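Local coordinates for ASCH domain-containing protein (Pyrococcus horikoshii, PDB 2Z0T), which is of unknown function but, as a small ASCH domain of the PUA-like clan, probably binds RNA, at residues V83-Y86 with R87-D91; G68-N71 with V72-V76; M5-Q8 with E9-E13; S58-K61 with E62-E65. One frame throughout, in Å; residues are numbered along the deposited sequence.

Contact 1. Residues V83-Y86 with R87-D91; sequences VKVY and RQFYD
The C-terminal end of helix 79-87 is where Y86 meets Y90, as the chain leaves the helix and heads for the next one. Y86 O is the acceptor here. Y90 N reaches it at 2.7 Å, nearly along the C=O axis, while F89 N comes to the same Y86 O at 2.9 Å from above the carbonyl plane, 58° out of it. Two donors grip one oxygen and fix the turn. The two tyrosine side chains cross obliquely: Y86 CD1 lies at the edge of the Y90 ring, in its plane, 3.9 Å from Y90 CE2. F89 CB sits over the centre of one face of that ring. F60, from helix 60-67, stacks on Y86 and also meets the Y90 ring. On the outer side, Q88 bends at chi2 (-50°) and folds its amide back on the helix, so that Q88 NE2 donates to K84 O at 3.1 Å with the oxygen in the amide plane. R87 leaves with CG beside the carbonyl carbon, bends at chi2 and chi3, and lies alongside V83, with R87 NH2 3.8 Å from V83 CG1. Its guanidinium spans the bend, R87 NH1 donating to Y90 O at 2.9 Å and NH2 forming a salt bridge with E95. D91 caps R94 N, which makes the whole a short helix-loop-helix connection, the C-terminal turn of helix 79-87 running into the N-cap of helix 92-98.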
ATOM      1  N   VAL A  83       0.656   7.423 -10.117  1.00 20.69           N
ATOM      2  CA  VAL A  83       0.546   6.241 -10.963  1.00 23.38           C
ATOM      3  C   VAL A  83       1.920   5.815 -11.483  1.00 23.21           C
ATOM      4  O   VAL A  83       2.202   4.620 -11.599  1.00 23.45           O
ATOM      5  CB  VAL A  83      -0.403   6.493 -12.161  1.00 23.48           C
ATOM      6  CG1 VAL A  83      -0.432   5.275 -13.070  1.00 23.98           C
ATOM      7  CG2 VAL A  83      -1.810   6.799 -11.653  1.00 24.80           C
ATOM      8  N   LYS A  84       2.775   6.790 -11.789  1.00 25.38           N
ATOM      9  CA  LYS A  84       4.122   6.492 -12.275  1.00 24.65           C
ATOM     10  C   LYS A  84       4.915   5.725 -11.222  1.00 23.47           C
ATOM     11  O   LYS A  84       5.664   4.804 -11.544  1.00 22.64           O
ATOM     12  CB  LYS A  84       4.872   7.779 -12.627  1.00 28.64           C
ATOM     13  CG  LYS A  84       4.676   8.252 -14.056  1.00 33.31           C
ATOM     14  CD  LYS A  84       5.654   9.367 -14.396  1.00 36.75           C
ATOM     15  CE  LYS A  84       5.628   9.702 -15.879  1.00 40.86           C
ATOM     16  NZ  LYS A  84       6.600  10.781 -16.212  1.00 44.26           N
ATOM     17  N   VAL A  85       4.752   6.119  -9.963  1.00 20.81           N
ATOM     18  CA  VAL A  85       5.445   5.451  -8.868  1.00 21.26           C
ATOM     19  C   VAL A  85       5.120   3.961  -8.889  1.00 20.82           C
ATOM     20  O   VAL A  85       6.017   3.118  -8.825  1.00 20.76           O
ATOM     21  CB  VAL A  85       5.029   6.035  -7.497  1.00 22.03           C
ATOM     22  CG1 VAL A  85       5.698   5.254  -6.369  1.00 21.35           C
ATOM     23  CG2 VAL A  85       5.413   7.506  -7.418  1.00 23.65           C
ATOM     24  N   TYR A  86       3.832   3.638  -8.987  1.00 21.05           N
ATOM     25  CA  TYR A  86       3.401   2.246  -9.009  1.00 19.42           C
ATOM     26  C   TYR A  86       3.814   1.504 -10.273  1.00 19.82           C
ATOM     27  O   TYR A  86       4.073   0.302 -10.232  1.00 19.20           O
ATOM     28  CB  TYR A  86       1.878   2.158  -8.836  1.00 20.14           C
ATOM     29  CG  TYR A  86       1.422   2.454  -7.429  1.00 18.39           C
ATOM     30  CD1 TYR A  86       1.807   1.637  -6.365  1.00 20.69           C
ATOM     31  CD2 TYR A  86       0.625   3.563  -7.153  1.00 19.33           C
ATOM     32  CE1 TYR A  86       1.411   1.918  -5.061  1.00 17.10           C
ATOM     33  CE2 TYR A  86       0.223   3.853  -5.853  1.00 18.31           C
ATOM     34  CZ  TYR A  86       0.620   3.029  -4.814  1.00 19.96           C
ATOM     35  OH  TYR A  86       0.236   3.325  -3.531  1.00 20.94           O
ATOM     36  N   ARG A  87       3.888   2.217 -11.393  1.00 24.28           N
ATOM     37  CA  ARG A  87       4.258   1.584 -12.651  1.00 25.49           C
ATOM     38  C   ARG A  87       5.680   1.033 -12.614  1.00 27.35           C
ATOM     39  O   ARG A  87       6.028   0.138 -13.381  1.00 26.83           O
ATOM     40  CB  ARG A  87       4.107   2.566 -13.814  1.00 26.57           C
ATOM     41  CG  ARG A  87       4.055   1.873 -15.171  1.00 27.50           C
ATOM     42  CD  ARG A  87       2.887   0.894 -15.221  1.00 26.17           C
ATOM     43  NE  ARG A  87       1.607   1.591 -15.165  1.00 24.29           N
ATOM     44  CZ  ARG A  87       0.498   1.086 -14.636  1.00 23.50           C
ATOM     45  NH1 ARG A  87       0.501  -0.128 -14.103  1.00 19.41           N
ATOM     46  NH2 ARG A  87      -0.621   1.799 -14.646  1.00 21.73           N
ATOM     47  N   GLN A  88       6.500   1.564 -11.715  1.00 28.52           N
ATOM     48  CA  GLN A  88       7.871   1.091 -11.592  1.00 31.65           C
ATOM     49  C   GLN A  88       7.869  -0.298 -10.961  1.00 30.40           C
ATOM     50  O   GLN A  88       8.798  -1.083 -11.155  1.00 30.89           O
ATOM     51  CB  GLN A  88       8.688   2.056 -10.731  1.00 34.54           C
ATOM     52  CG  GLN A  88       8.644   3.496 -11.219  1.00 40.42           C
ATOM     53  CD  GLN A  88       8.964   3.619 -12.698  1.00 44.78           C
ATOM     54  OE1 GLN A  88      10.035   3.208 -13.150  1.00 47.33           O
ATOM     55  NE2 GLN A  88       8.033   4.186 -13.461  1.00 45.19           N
ATOM     56  N   PHE A  89       6.808  -0.597 -10.215  1.00 27.76           N
ATOM     57  CA  PHE A  89       6.668  -1.884  -9.539  1.00 27.00           C
ATOM     58  C   PHE A  89       5.704  -2.833 -10.241  1.00 25.12           C
ATOM     59  O   PHE A  89       5.956  -4.035 -10.327  1.00 23.11           O
ATOM     60  CB  PHE A  89       6.132  -1.695  -8.114  1.00 28.93           C
ATOM     61  CG  PHE A  89       6.982  -0.825  -7.241  1.00 33.94           C
ATOM     62  CD1 PHE A  89       8.264  -1.218  -6.876  1.00 34.92           C
ATOM     63  CD2 PHE A  89       6.480   0.374  -6.743  1.00 34.89           C
ATOM     64  CE1 PHE A  89       9.034  -0.431  -6.024  1.00 37.79           C
ATOM     65  CE2 PHE A  89       7.239   1.168  -5.893  1.00 39.16           C
ATOM     66  CZ  PHE A  89       8.519   0.765  -5.532  1.00 37.55           C
ATOM     67  N   TYR A  90       4.595  -2.286 -10.730  1.00 21.35           N
ATOM     68  CA  TYR A  90       3.556  -3.099 -11.349  1.00 20.00           C
ATOM     69  C   TYR A  90       3.149  -2.676 -12.752  1.00 18.00           C
ATOM     70  O   TYR A  90       2.821  -1.514 -12.990  1.00 18.29           O
ATOM     71  CB  TYR A  90       2.319  -3.074 -10.448  1.00 17.95           C
ATOM     72  CG  TYR A  90       2.645  -3.174  -8.973  1.00 17.18           C
ATOM     73  CD1 TYR A  90       3.180  -4.343  -8.437  1.00 20.37           C
ATOM     74  CD2 TYR A  90       2.433  -2.093  -8.115  1.00 18.80           C
ATOM     75  CE1 TYR A  90       3.495  -4.439  -7.084  1.00 19.18           C
ATOM     76  CE2 TYR A  90       2.746  -2.178  -6.755  1.00 16.81           C
ATOM     77  CZ  TYR A  90       3.279  -3.354  -6.251  1.00 19.46           C
ATOM     78  OH  TYR A  90       3.619  -3.442  -4.919  1.00 20.14           O
ATOM     79  N   ASP A  91       3.142  -3.637 -13.670  1.00 19.62           N
ATOM     80  CA  ASP A  91       2.762  -3.364 -15.052  1.00 20.76           C
ATOM     81  C   ASP A  91       1.247  -3.286 -15.191  1.00 20.86           C
ATOM     82  O   ASP A  91       0.501  -3.800 -14.354  1.00 20.16           O
ATOM     83  CB  ASP A  91       3.295  -4.448 -15.989  1.00 21.99           C
ATOM     84  CG  ASP A  91       2.895  -5.839 -15.557  1.00 26.42           C
ATOM     85  OD1 ASP A  91       3.617  -6.429 -14.728  1.00 30.42           O
ATOM     86  OD2 ASP A  91       1.853  -6.337 -16.034  1.00 25.55           O
TER

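Contact 2. Residues G68-N71 with V72-V76; sequences GIEN and VLPGV
I69 and V76 meet at about a right angle, the end of one side chain pressed across the other. I69 CD1 lies 3.4 Å from V76 CG1, tighter than a usual carbon contact, and the same methyl rests against V76 O. I69 gets there by stretching out, with CG1 anti to the backbone N (chi1 -171°) and chi2 extended as well. E70 and P74 form a second right-angle crossing. Here the glutamate bends at chi2 (47°) and curls its carboxylate back over the following turn: E70 OE2 lies 3.3 Å from P74 CB, and E70 OE1 takes a long, weak but nearly straight bond from G75 N at 3.3 Å. Both crossings belong to one motif, a short, weakly bonded helix about 69-72 that passes into a type II beta turn from L73 to V76, with P74 and G75 at its corners and V76 N bonded to L73 O. I69 O closes the helical part, accepting L73 N at 2.7 Å and, from above its carbonyl plane, V72 N at 3.1 Å. E70 O is buried without a polar partner: the residue four places on is P74, which has no N-H to give, and P74 CG packs 3.3 Å from E70 O instead. N71, whose CB points away from 72-76, gives ND2 to E67 O, while V72 and L73 face Y86 of helix 79-87.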
ATOM      1  N   GLY A  68      -6.641   9.552  -1.212  1.00 17.65           N
ATOM      2  CA  GLY A  68      -5.921  10.797  -1.008  1.00 19.05           C
ATOM      3  C   GLY A  68      -4.447  10.489  -1.188  1.00 20.72           C
ATOM      4  O   GLY A  68      -3.853   9.771  -0.385  1.00 19.00           O
ATOM      5  N   ILE A  69      -3.853  11.025  -2.246  1.00 21.61           N
ATOM      6  CA  ILE A  69      -2.451  10.762  -2.541  1.00 23.12           C
ATOM      7  C   ILE A  69      -1.493  11.067  -1.391  1.00 23.32           C
ATOM      8  O   ILE A  69      -0.500  10.363  -1.201  1.00 23.58           O
ATOM      9  CB  ILE A  69      -2.010  11.533  -3.804  1.00 25.71           C
ATOM     10  CG1 ILE A  69      -0.612  11.084  -4.224  1.00 27.28           C
ATOM     11  CG2 ILE A  69      -2.044  13.031  -3.544  1.00 26.27           C
ATOM     12  CD1 ILE A  69      -0.174  11.642  -5.555  1.00 28.82           C
ATOM     13  N   GLU A  70      -1.788  12.103  -0.613  1.00 22.10           N
ATOM     14  CA  GLU A  70      -0.918  12.464   0.498  1.00 22.47           C
ATOM     15  C   GLU A  70      -0.849  11.374   1.569  1.00 21.89           C
ATOM     16  O   GLU A  70       0.161  11.240   2.264  1.00 19.86           O
ATOM     17  CB  GLU A  70      -1.384  13.781   1.125  1.00 28.62           C
ATOM     18  CG  GLU A  70      -0.493  14.275   2.253  1.00 33.97           C
ATOM     19  CD  GLU A  70       0.984  14.234   1.891  1.00 39.78           C
ATOM     20  OE1 GLU A  70       1.354  14.752   0.814  1.00 38.44           O
ATOM     21  OE2 GLU A  70       1.777  13.684   2.690  1.00 42.07           O
ATOM     22  N   ASN A  71      -1.918  10.594   1.691  1.00 18.50           N
ATOM     23  CA  ASN A  71      -1.971   9.525   2.682  1.00 17.80           C
ATOM     24  C   ASN A  71      -1.334   8.232   2.183  1.00 18.76           C
ATOM     25  O   ASN A  71      -1.055   7.325   2.971  1.00 16.48           O
ATOM     26  CB  ASN A  71      -3.422   9.248   3.075  1.00 18.95           C
ATOM     27  CG  ASN A  71      -4.111  10.467   3.640  1.00 20.48           C
ATOM     28  OD1 ASN A  71      -3.635  11.069   4.602  1.00 21.93           O
ATOM     29  ND2 ASN A  71      -5.237  10.844   3.046  1.00 20.94           N
ATOM     30  N   VAL A  72      -1.101   8.153   0.877  1.00 17.29           N
ATOM     31  CA  VAL A  72      -0.520   6.953   0.285  1.00 15.29           C
ATOM     32  C   VAL A  72       0.932   7.162  -0.135  1.00 16.91           C
ATOM     33  O   VAL A  72       1.806   6.350   0.183  1.00 17.39           O
ATOM     34  CB  VAL A  72      -1.333   6.503  -0.941  1.00 16.43           C
ATOM     35  CG1 VAL A  72      -0.861   5.131  -1.400  1.00 16.46           C
ATOM     36  CG2 VAL A  72      -2.824   6.473  -0.597  1.00 16.35           C
ATOM     37  N   LEU A  73       1.180   8.255  -0.847  1.00 15.41           N
ATOM     38  CA  LEU A  73       2.517   8.592  -1.323  1.00 18.35           C
ATOM     39  C   LEU A  73       2.834  10.031  -0.925  1.00 18.69           C
ATOM     40  O   LEU A  73       2.775  10.941  -1.751  1.00 20.46           O
ATOM     41  CB  LEU A  73       2.577   8.448  -2.847  1.00 19.18           C
ATOM     42  CG  LEU A  73       2.163   7.088  -3.411  1.00 19.88           C
ATOM     43  CD1 LEU A  73       2.122   7.163  -4.923  1.00 19.31           C
ATOM     44  CD2 LEU A  73       3.137   6.007  -2.945  1.00 20.88           C
ATOM     45  N   PRO A  74       3.166  10.253   0.354  1.00 21.09           N
ATOM     46  CA  PRO A  74       3.489  11.590   0.858  1.00 22.11           C
ATOM     47  C   PRO A  74       4.519  12.312  -0.007  1.00 23.76           C
ATOM     48  O   PRO A  74       5.557  11.749  -0.345  1.00 24.99           O
ATOM     49  CB  PRO A  74       4.011  11.307   2.263  1.00 21.70           C
ATOM     50  CG  PRO A  74       3.216  10.106   2.672  1.00 20.01           C
ATOM     51  CD  PRO A  74       3.272   9.250   1.430  1.00 18.41           C
ATOM     52  N   GLY A  75       4.219  13.554  -0.372  1.00 26.66           N
ATOM     53  CA  GLY A  75       5.148  14.321  -1.182  1.00 29.06           C
ATOM     54  C   GLY A  75       4.815  14.369  -2.662  1.00 29.17           C
ATOM     55  O   GLY A  75       5.152  15.341  -3.340  1.00 30.70           O
ATOM     56  N   VAL A  76       4.167  13.328  -3.172  1.00 29.00           N
ATOM     57  CA  VAL A  76       3.801  13.290  -4.585  1.00 31.42           C
ATOM     58  C   VAL A  76       2.669  14.287  -4.828  1.00 32.11           C
ATOM     59  O   VAL A  76       1.598  14.190  -4.230  1.00 31.47           O
ATOM     60  CB  VAL A  76       3.372  11.871  -5.006  1.00 29.04           C
ATOM     61  CG1 VAL A  76       3.060  11.838  -6.492  1.00 29.50           C
ATOM     62  CG2 VAL A  76       4.487  10.887  -4.684  1.00 30.85           C
TER

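Contact 3. Residues M5-Q8 with E9-E13; sequences MGLQ and EEYIE
Q8 and Y11 lie side by side and point the same way, the glutamine running along the tyrosine ring at the start of helix 9-16. The first atom of the Q8 side chain, CB, is 3.8 Å from Y11 CD2. From there CG swings to the side of the backbone N, anti to the carbonyl carbon (chi1 -71°), and the chain stays extended as far as CD, which carries the amide out beside the far half of the ring. The amide and ring planes are only 13° apart. At the tip Q8 NE2 comes within 3.6 Å of Y11 CE2 and donates to a water at 2.9 Å. That water also lies 3.0 Å from Y11 OH, tying the two polar ends together; the F89 ring packs against the side of the Q8 amide, next to OE1. One face of the Y11 ring carries E10 CG over its centre, and K20 makes a cation-pi contact with the ring. The backbone of Q8 does the helix work. Y11 N donates to Q8 O at 3.0 Å from above the carbonyl plane, 49° out of it, and I12 N adds a weak bond to the same oxygen. L7 reaches two helix residues: its CD1 touches Y11 CB at 3.8 Å, while its other methyl, CD2, slides past I12 with I12 CG1 3.8 Å away. With Q8 at the N-cap and a leucine packed against the first turn, this is a strand-to-helix junction, leading from edge strand 2-5 into helix 9-16 of the ASCH domain.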
ATOM      1  N   MET A   5       6.195  -8.822   3.599  1.00 17.43           N
ATOM      2  CA  MET A   5       6.341  -8.223   2.285  1.00 18.54           C
ATOM      3  C   MET A   5       7.384  -7.118   2.312  1.00 18.04           C
ATOM      4  O   MET A   5       7.646  -6.508   3.353  1.00 15.68           O
ATOM      5  CB  MET A   5       4.987  -7.726   1.730  1.00 22.03           C
ATOM      6  CG  MET A   5       4.173  -6.780   2.590  1.00 22.99           C
ATOM      7  SD  MET A   5       2.522  -6.455   1.840  1.00 17.53           S
ATOM      8  CE  MET A   5       1.518  -7.687   2.635  1.00 23.72           C
ATOM      9  N   GLY A   6       8.012  -6.897   1.164  1.00 16.99           N
ATOM     10  CA  GLY A   6       9.041  -5.882   1.073  1.00 14.75           C
ATOM     11  C   GLY A   6       8.473  -4.480   1.049  1.00 15.04           C
ATOM     12  O   GLY A   6       7.305  -4.274   0.715  1.00 16.73           O
ATOM     13  N   LEU A   7       9.303  -3.515   1.418  1.00 13.52           N
ATOM     14  CA  LEU A   7       8.899  -2.118   1.425  1.00 18.13           C
ATOM     15  C   LEU A   7      10.132  -1.239   1.304  1.00 20.21           C
ATOM     16  O   LEU A   7      11.107  -1.422   2.034  1.00 20.15           O
ATOM     17  CB  LEU A   7       8.154  -1.785   2.717  1.00 16.16           C
ATOM     18  CG  LEU A   7       7.552  -0.379   2.778  1.00 17.20           C
ATOM     19  CD1 LEU A   7       6.422  -0.260   1.754  1.00 17.27           C
ATOM     20  CD2 LEU A   7       7.030  -0.104   4.183  1.00 18.04           C
ATOM     21  N   GLN A   8      10.093  -0.288   0.375  1.00 21.31           N
ATOM     22  CA  GLN A   8      11.218   0.615   0.180  1.00 23.24           C
ATOM     23  C   GLN A   8      11.468   1.452   1.427  1.00 23.05           C
ATOM     24  O   GLN A   8      10.539   1.821   2.146  1.00 21.20           O
ATOM     25  CB  GLN A   8      10.971   1.522  -1.029  1.00 24.12           C
ATOM     26  CG  GLN A   8      11.057   0.783  -2.354  1.00 31.59           C
ATOM     27  CD  GLN A   8      11.004   1.710  -3.555  1.00 36.49           C
ATOM     28  OE1 GLN A   8      11.228   1.283  -4.688  1.00 40.34           O
ATOM     29  NE2 GLN A   8      10.703   2.983  -3.315  1.00 36.27           N
ATOM     30  N   GLU A   9      12.737   1.750   1.677  1.00 24.18           N
ATOM     31  CA  GLU A   9      13.135   2.515   2.848  1.00 24.19           C
ATOM     32  C   GLU A   9      12.376   3.817   3.078  1.00 23.47           C
ATOM     33  O   GLU A   9      11.961   4.100   4.203  1.00 24.47           O
ATOM     34  CB  GLU A   9      14.635   2.812   2.783  1.00 30.56           C
ATOM     35  CG  GLU A   9      15.169   3.575   3.981  1.00 36.79           C
ATOM     36  CD  GLU A   9      16.665   3.815   3.900  1.00 42.87           C
ATOM     37  OE1 GLU A   9      17.423   2.824   3.811  1.00 45.00           O
ATOM     38  OE2 GLU A   9      17.084   4.992   3.924  1.00 45.27           O
ATOM     39  N   GLU A  10      12.191   4.609   2.025  1.00 22.10           N
ATOM     40  CA  GLU A  10      11.506   5.889   2.175  1.00 23.93           C
ATOM     41  C   GLU A  10      10.102   5.748   2.742  1.00 21.66           C
ATOM     42  O   GLU A  10       9.621   6.642   3.437  1.00 23.81           O
ATOM     43  CB  GLU A  10      11.453   6.653   0.841  1.00 26.37           C
ATOM     44  CG  GLU A  10      10.480   6.109  -0.195  1.00 33.11           C
ATOM     45  CD  GLU A  10      10.190   7.116  -1.303  1.00 36.78           C
ATOM     46  OE1 GLU A  10       9.659   8.207  -0.998  1.00 39.55           O
ATOM     47  OE2 GLU A  10      10.490   6.821  -2.478  1.00 37.75           O
ATOM     48  N   TYR A  11       9.448   4.628   2.459  1.00 17.21           N
ATOM     49  CA  TYR A  11       8.096   4.411   2.960  1.00 18.94           C
ATOM     50  C   TYR A  11       8.087   3.948   4.409  1.00 19.70           C
ATOM     51  O   TYR A  11       7.146   4.228   5.150  1.00 18.35           O
ATOM     52  CB  TYR A  11       7.360   3.406   2.073  1.00 17.28           C
ATOM     53  CG  TYR A  11       7.204   3.901   0.660  1.00 17.97           C
ATOM     54  CD1 TYR A  11       6.646   5.156   0.403  1.00 16.26           C
ATOM     55  CD2 TYR A  11       7.638   3.137  -0.422  1.00 19.20           C
ATOM     56  CE1 TYR A  11       6.527   5.638  -0.898  1.00 18.57           C
ATOM     57  CE2 TYR A  11       7.523   3.611  -1.728  1.00 21.05           C
ATOM     58  CZ  TYR A  11       6.969   4.862  -1.957  1.00 19.01           C
ATOM     59  OH  TYR A  11       6.869   5.337  -3.244  1.00 21.69           O
ATOM     60  N   ILE A  12       9.139   3.248   4.817  1.00 19.53           N
ATOM     61  CA  ILE A  12       9.231   2.779   6.192  1.00 18.84           C
ATOM     62  C   ILE A  12       9.188   3.976   7.136  1.00 22.22           C
ATOM     63  O   ILE A  12       8.467   3.968   8.134  1.00 21.05           O
ATOM     64  CB  ILE A  12      10.540   1.980   6.429  1.00 18.20           C
ATOM     65  CG1 ILE A  12      10.510   0.693   5.602  1.00 18.28           C
ATOM     66  CG2 ILE A  12      10.700   1.658   7.914  1.00 19.68           C
ATOM     67  CD1 ILE A  12      11.756  -0.166   5.735  1.00 18.68           C
ATOM     68  N   GLU A  13       9.948   5.015   6.801  1.00 23.63           N
ATOM     69  CA  GLU A  13      10.001   6.216   7.621  1.00 26.08           C
ATOM     70  C   GLU A  13       8.675   6.977   7.642  1.00 24.16           C
ATOM     71  O   GLU A  13       8.229   7.423   8.700  1.00 19.42           O
ATOM     72  CB  GLU A  13      11.114   7.142   7.124  1.00 32.90           C
ATOM     73  CG  GLU A  13      11.266   8.410   7.949  1.00 40.31           C
ATOM     74  CD  GLU A  13      12.360   9.318   7.433  1.00 47.03           C
ATOM     75  OE1 GLU A  13      12.310   9.694   6.241  1.00 51.33           O
ATOM     76  OE2 GLU A  13      13.271   9.661   8.219  1.00 50.78           O
TER
HETATM   77  O   HOH W   1       8.994   4.429  -5.120  1.00 28.09           O

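Contact 4. Residues S58-K61 with E62-E65; sequences SSFK and EMLE
F60 and M63 make the packed side of this first turn of helix 60-67. M63 CE comes to the edge of the F60 ring, near its plane, 4.1 Å from F60 CD1; bends at chi2 and chi3 turn the methionine methyl toward the ring. L64 leans on the backbone, with L64 CG 3.2 Å from F60 O, and the same carbonyl oxygen takes L64 N. One residue back, M63 N donates to S59 O at 3.0 Å. S59 is the N-cap: its hydroxyl sits between backbone N and carbonyl carbon (chi1 70°), which lets S59 OG accept E62 N at 3.2 Å in an almost straight bond. The other side is looser and is laced together by water and charge. E62 does not reach the S59 backbone N to complete a capping box. Instead one water donates to E62 OE1 at 2.8 Å and accepts from S58 N, and a second water joins S59 OG, at 2.7 Å, to E62 OE2. Further along, K61 stretches its chain and turns only at the last bond, and the K61 NZ to E65 OE2 salt bridge, 3.2 Å, comes from above the carboxylate plane. The packed face looks inward: F60 and M63 rest on V100 of strand 100-107, M63 also on A102, L64 touches I79 of helix 79-87, and F60 N is held by E95 of helix 92-98.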
ATOM      1  N   SER A  58     -10.167  -0.722  -8.990  1.00 17.24           N
ATOM      2  CA  SER A  58      -9.845  -1.299 -10.285  1.00 17.91           C
ATOM      3  C   SER A  58      -8.497  -0.790 -10.795  1.00 17.45           C
ATOM      4  O   SER A  58      -7.913  -1.380 -11.701  1.00 19.11           O
ATOM      5  CB  SER A  58     -10.936  -0.956 -11.305  1.00 20.65           C
ATOM      6  OG  SER A  58     -10.931   0.430 -11.592  1.00 23.28           O
ATOM      7  N   SER A  59      -8.003   0.300 -10.211  1.00 17.80           N
ATOM      8  CA  SER A  59      -6.733   0.875 -10.647  1.00 16.23           C
ATOM      9  C   SER A  59      -6.042   1.707  -9.575  1.00 16.85           C
ATOM     10  O   SER A  59      -6.656   2.103  -8.582  1.00 16.41           O
ATOM     11  CB  SER A  59      -6.957   1.758 -11.878  1.00 16.43           C
ATOM     12  OG  SER A  59      -7.658   2.941 -11.527  1.00 16.23           O
ATOM     13  N   PHE A  60      -4.758   1.980  -9.791  1.00 14.74           N
ATOM     14  CA  PHE A  60      -3.990   2.789  -8.858  1.00 15.91           C
ATOM     15  C   PHE A  60      -4.510   4.222  -8.882  1.00 17.32           C
ATOM     16  O   PHE A  60      -4.547   4.895  -7.858  1.00 14.70           O
ATOM     17  CB  PHE A  60      -2.504   2.753  -9.228  1.00 19.73           C
ATOM     18  CG  PHE A  60      -1.839   1.442  -8.909  1.00 20.09           C
ATOM     19  CD1 PHE A  60      -1.705   1.023  -7.586  1.00 20.16           C
ATOM     20  CD2 PHE A  60      -1.374   0.613  -9.924  1.00 21.68           C
ATOM     21  CE1 PHE A  60      -1.121  -0.207  -7.279  1.00 17.97           C
ATOM     22  CE2 PHE A  60      -0.789  -0.620  -9.630  1.00 22.55           C
ATOM     23  CZ  PHE A  60      -0.663  -1.031  -8.303  1.00 19.06           C
ATOM     24  N   LYS A  61      -4.914   4.681 -10.063  1.00 17.65           N
ATOM     25  CA  LYS A  61      -5.450   6.028 -10.210  1.00 19.52           C
ATOM     26  C   LYS A  61      -6.669   6.216  -9.301  1.00 16.46           C
ATOM     27  O   LYS A  61      -6.729   7.167  -8.522  1.00 16.90           O
ATOM     28  CB  LYS A  61      -5.842   6.273 -11.672  1.00 22.05           C
ATOM     29  CG  LYS A  61      -6.501   7.621 -11.947  1.00 26.61           C
ATOM     30  CD  LYS A  61      -6.777   7.784 -13.436  1.00 29.00           C
ATOM     31  CE  LYS A  61      -7.524   9.075 -13.743  1.00 32.19           C
ATOM     32  NZ  LYS A  61      -8.910   9.067 -13.191  1.00 33.12           N
ATOM     33  N   GLU A  62      -7.631   5.306  -9.398  1.00 16.13           N
ATOM     34  CA  GLU A  62      -8.839   5.388  -8.581  1.00 19.45           C
ATOM     35  C   GLU A  62      -8.542   5.242  -7.094  1.00 17.29           C
ATOM     36  O   GLU A  62      -9.129   5.939  -6.267  1.00 17.30           O
ATOM     37  CB  GLU A  62      -9.850   4.327  -9.020  1.00 21.32           C
ATOM     38  CG  GLU A  62     -10.448   4.617 -10.386  1.00 31.10           C
ATOM     39  CD  GLU A  62     -11.514   3.621 -10.780  1.00 38.76           C
ATOM     40  OE1 GLU A  62     -12.509   3.489 -10.036  1.00 41.62           O
ATOM     41  OE2 GLU A  62     -11.357   2.972 -11.836  1.00 44.15           O
ATOM     42  N   MET A  63      -7.628   4.338  -6.756  1.00 15.61           N
ATOM     43  CA  MET A  63      -7.253   4.137  -5.364  1.00 14.22           C
ATOM     44  C   MET A  63      -6.674   5.435  -4.797  1.00 14.58           C
ATOM     45  O   MET A  63      -7.054   5.869  -3.712  1.00 14.24           O
ATOM     46  CB  MET A  63      -6.226   3.000  -5.254  1.00 11.75           C
ATOM     47  CG  MET A  63      -5.803   2.652  -3.826  1.00 13.33           C
ATOM     48  SD  MET A  63      -4.412   3.642  -3.229  1.00 14.85           S
ATOM     49  CE  MET A  63      -3.088   2.916  -4.198  1.00 14.46           C
ATOM     50  N   LEU A  64      -5.770   6.068  -5.542  1.00 15.93           N
ATOM     51  CA  LEU A  64      -5.158   7.311  -5.085  1.00 15.08           C
ATOM     52  C   LEU A  64      -6.159   8.456  -4.933  1.00 15.55           C
ATOM     53  O   LEU A  64      -6.085   9.225  -3.977  1.00 16.41           O
ATOM     54  CB  LEU A  64      -4.030   7.730  -6.039  1.00 18.33           C
ATOM     55  CG  LEU A  64      -2.790   6.827  -6.027  1.00 16.98           C
ATOM     56  CD1 LEU A  64      -1.793   7.297  -7.077  1.00 20.94           C
ATOM     57  CD2 LEU A  64      -2.152   6.846  -4.645  1.00 19.04           C
ATOM     58  N   GLU A  65      -7.098   8.566  -5.869  1.00 16.61           N
ATOM     59  CA  GLU A  65      -8.095   9.631  -5.812  1.00 18.49           C
ATOM     60  C   GLU A  65      -9.021   9.486  -4.604  1.00 18.91           C
ATOM     61  O   GLU A  65      -9.380  10.474  -3.962  1.00 20.18           O
ATOM     62  CB  GLU A  65      -8.915   9.645  -7.108  1.00 22.20           C
ATOM     63  CG  GLU A  65      -8.047   9.707  -8.360  1.00 25.76           C
ATOM     64  CD  GLU A  65      -8.843   9.838  -9.645  1.00 30.33           C
ATOM     65  OE1 GLU A  65      -9.819   9.080  -9.833  1.00 32.87           O
ATOM     66  OE2 GLU A  65      -8.475  10.695 -10.475  1.00 31.09           O
TER
HETATM   67  O   HOH W   2     -12.277   1.216  -8.444  1.00 32.14           O
HETATM   68  O   HOH W   3      -8.875   4.050 -13.630  1.00 31.55           O

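All four are local, yet they differ in depth and chemistry. Contact 1 is mainly a surface contact, though its buried Y86 joins it to contacts 2 and 4: its side chain packs on F60, M63 and L64, on V72 at the end of helix 69-72 and on L73 just beyond it. Contacts 2, 3 and 4 are partly buried. Contacts 3 and 4 both start helices: in contact 4 a serine hydroxyl caps the helix, whereas in contact 3 the bonds across the segments come from the carbonyl of Q8. Contacts 1 and 2 end helices instead, each with one carbonyl oxygen accepting two N-H groups. Ion pairing across its segments appears in contact 4 alone.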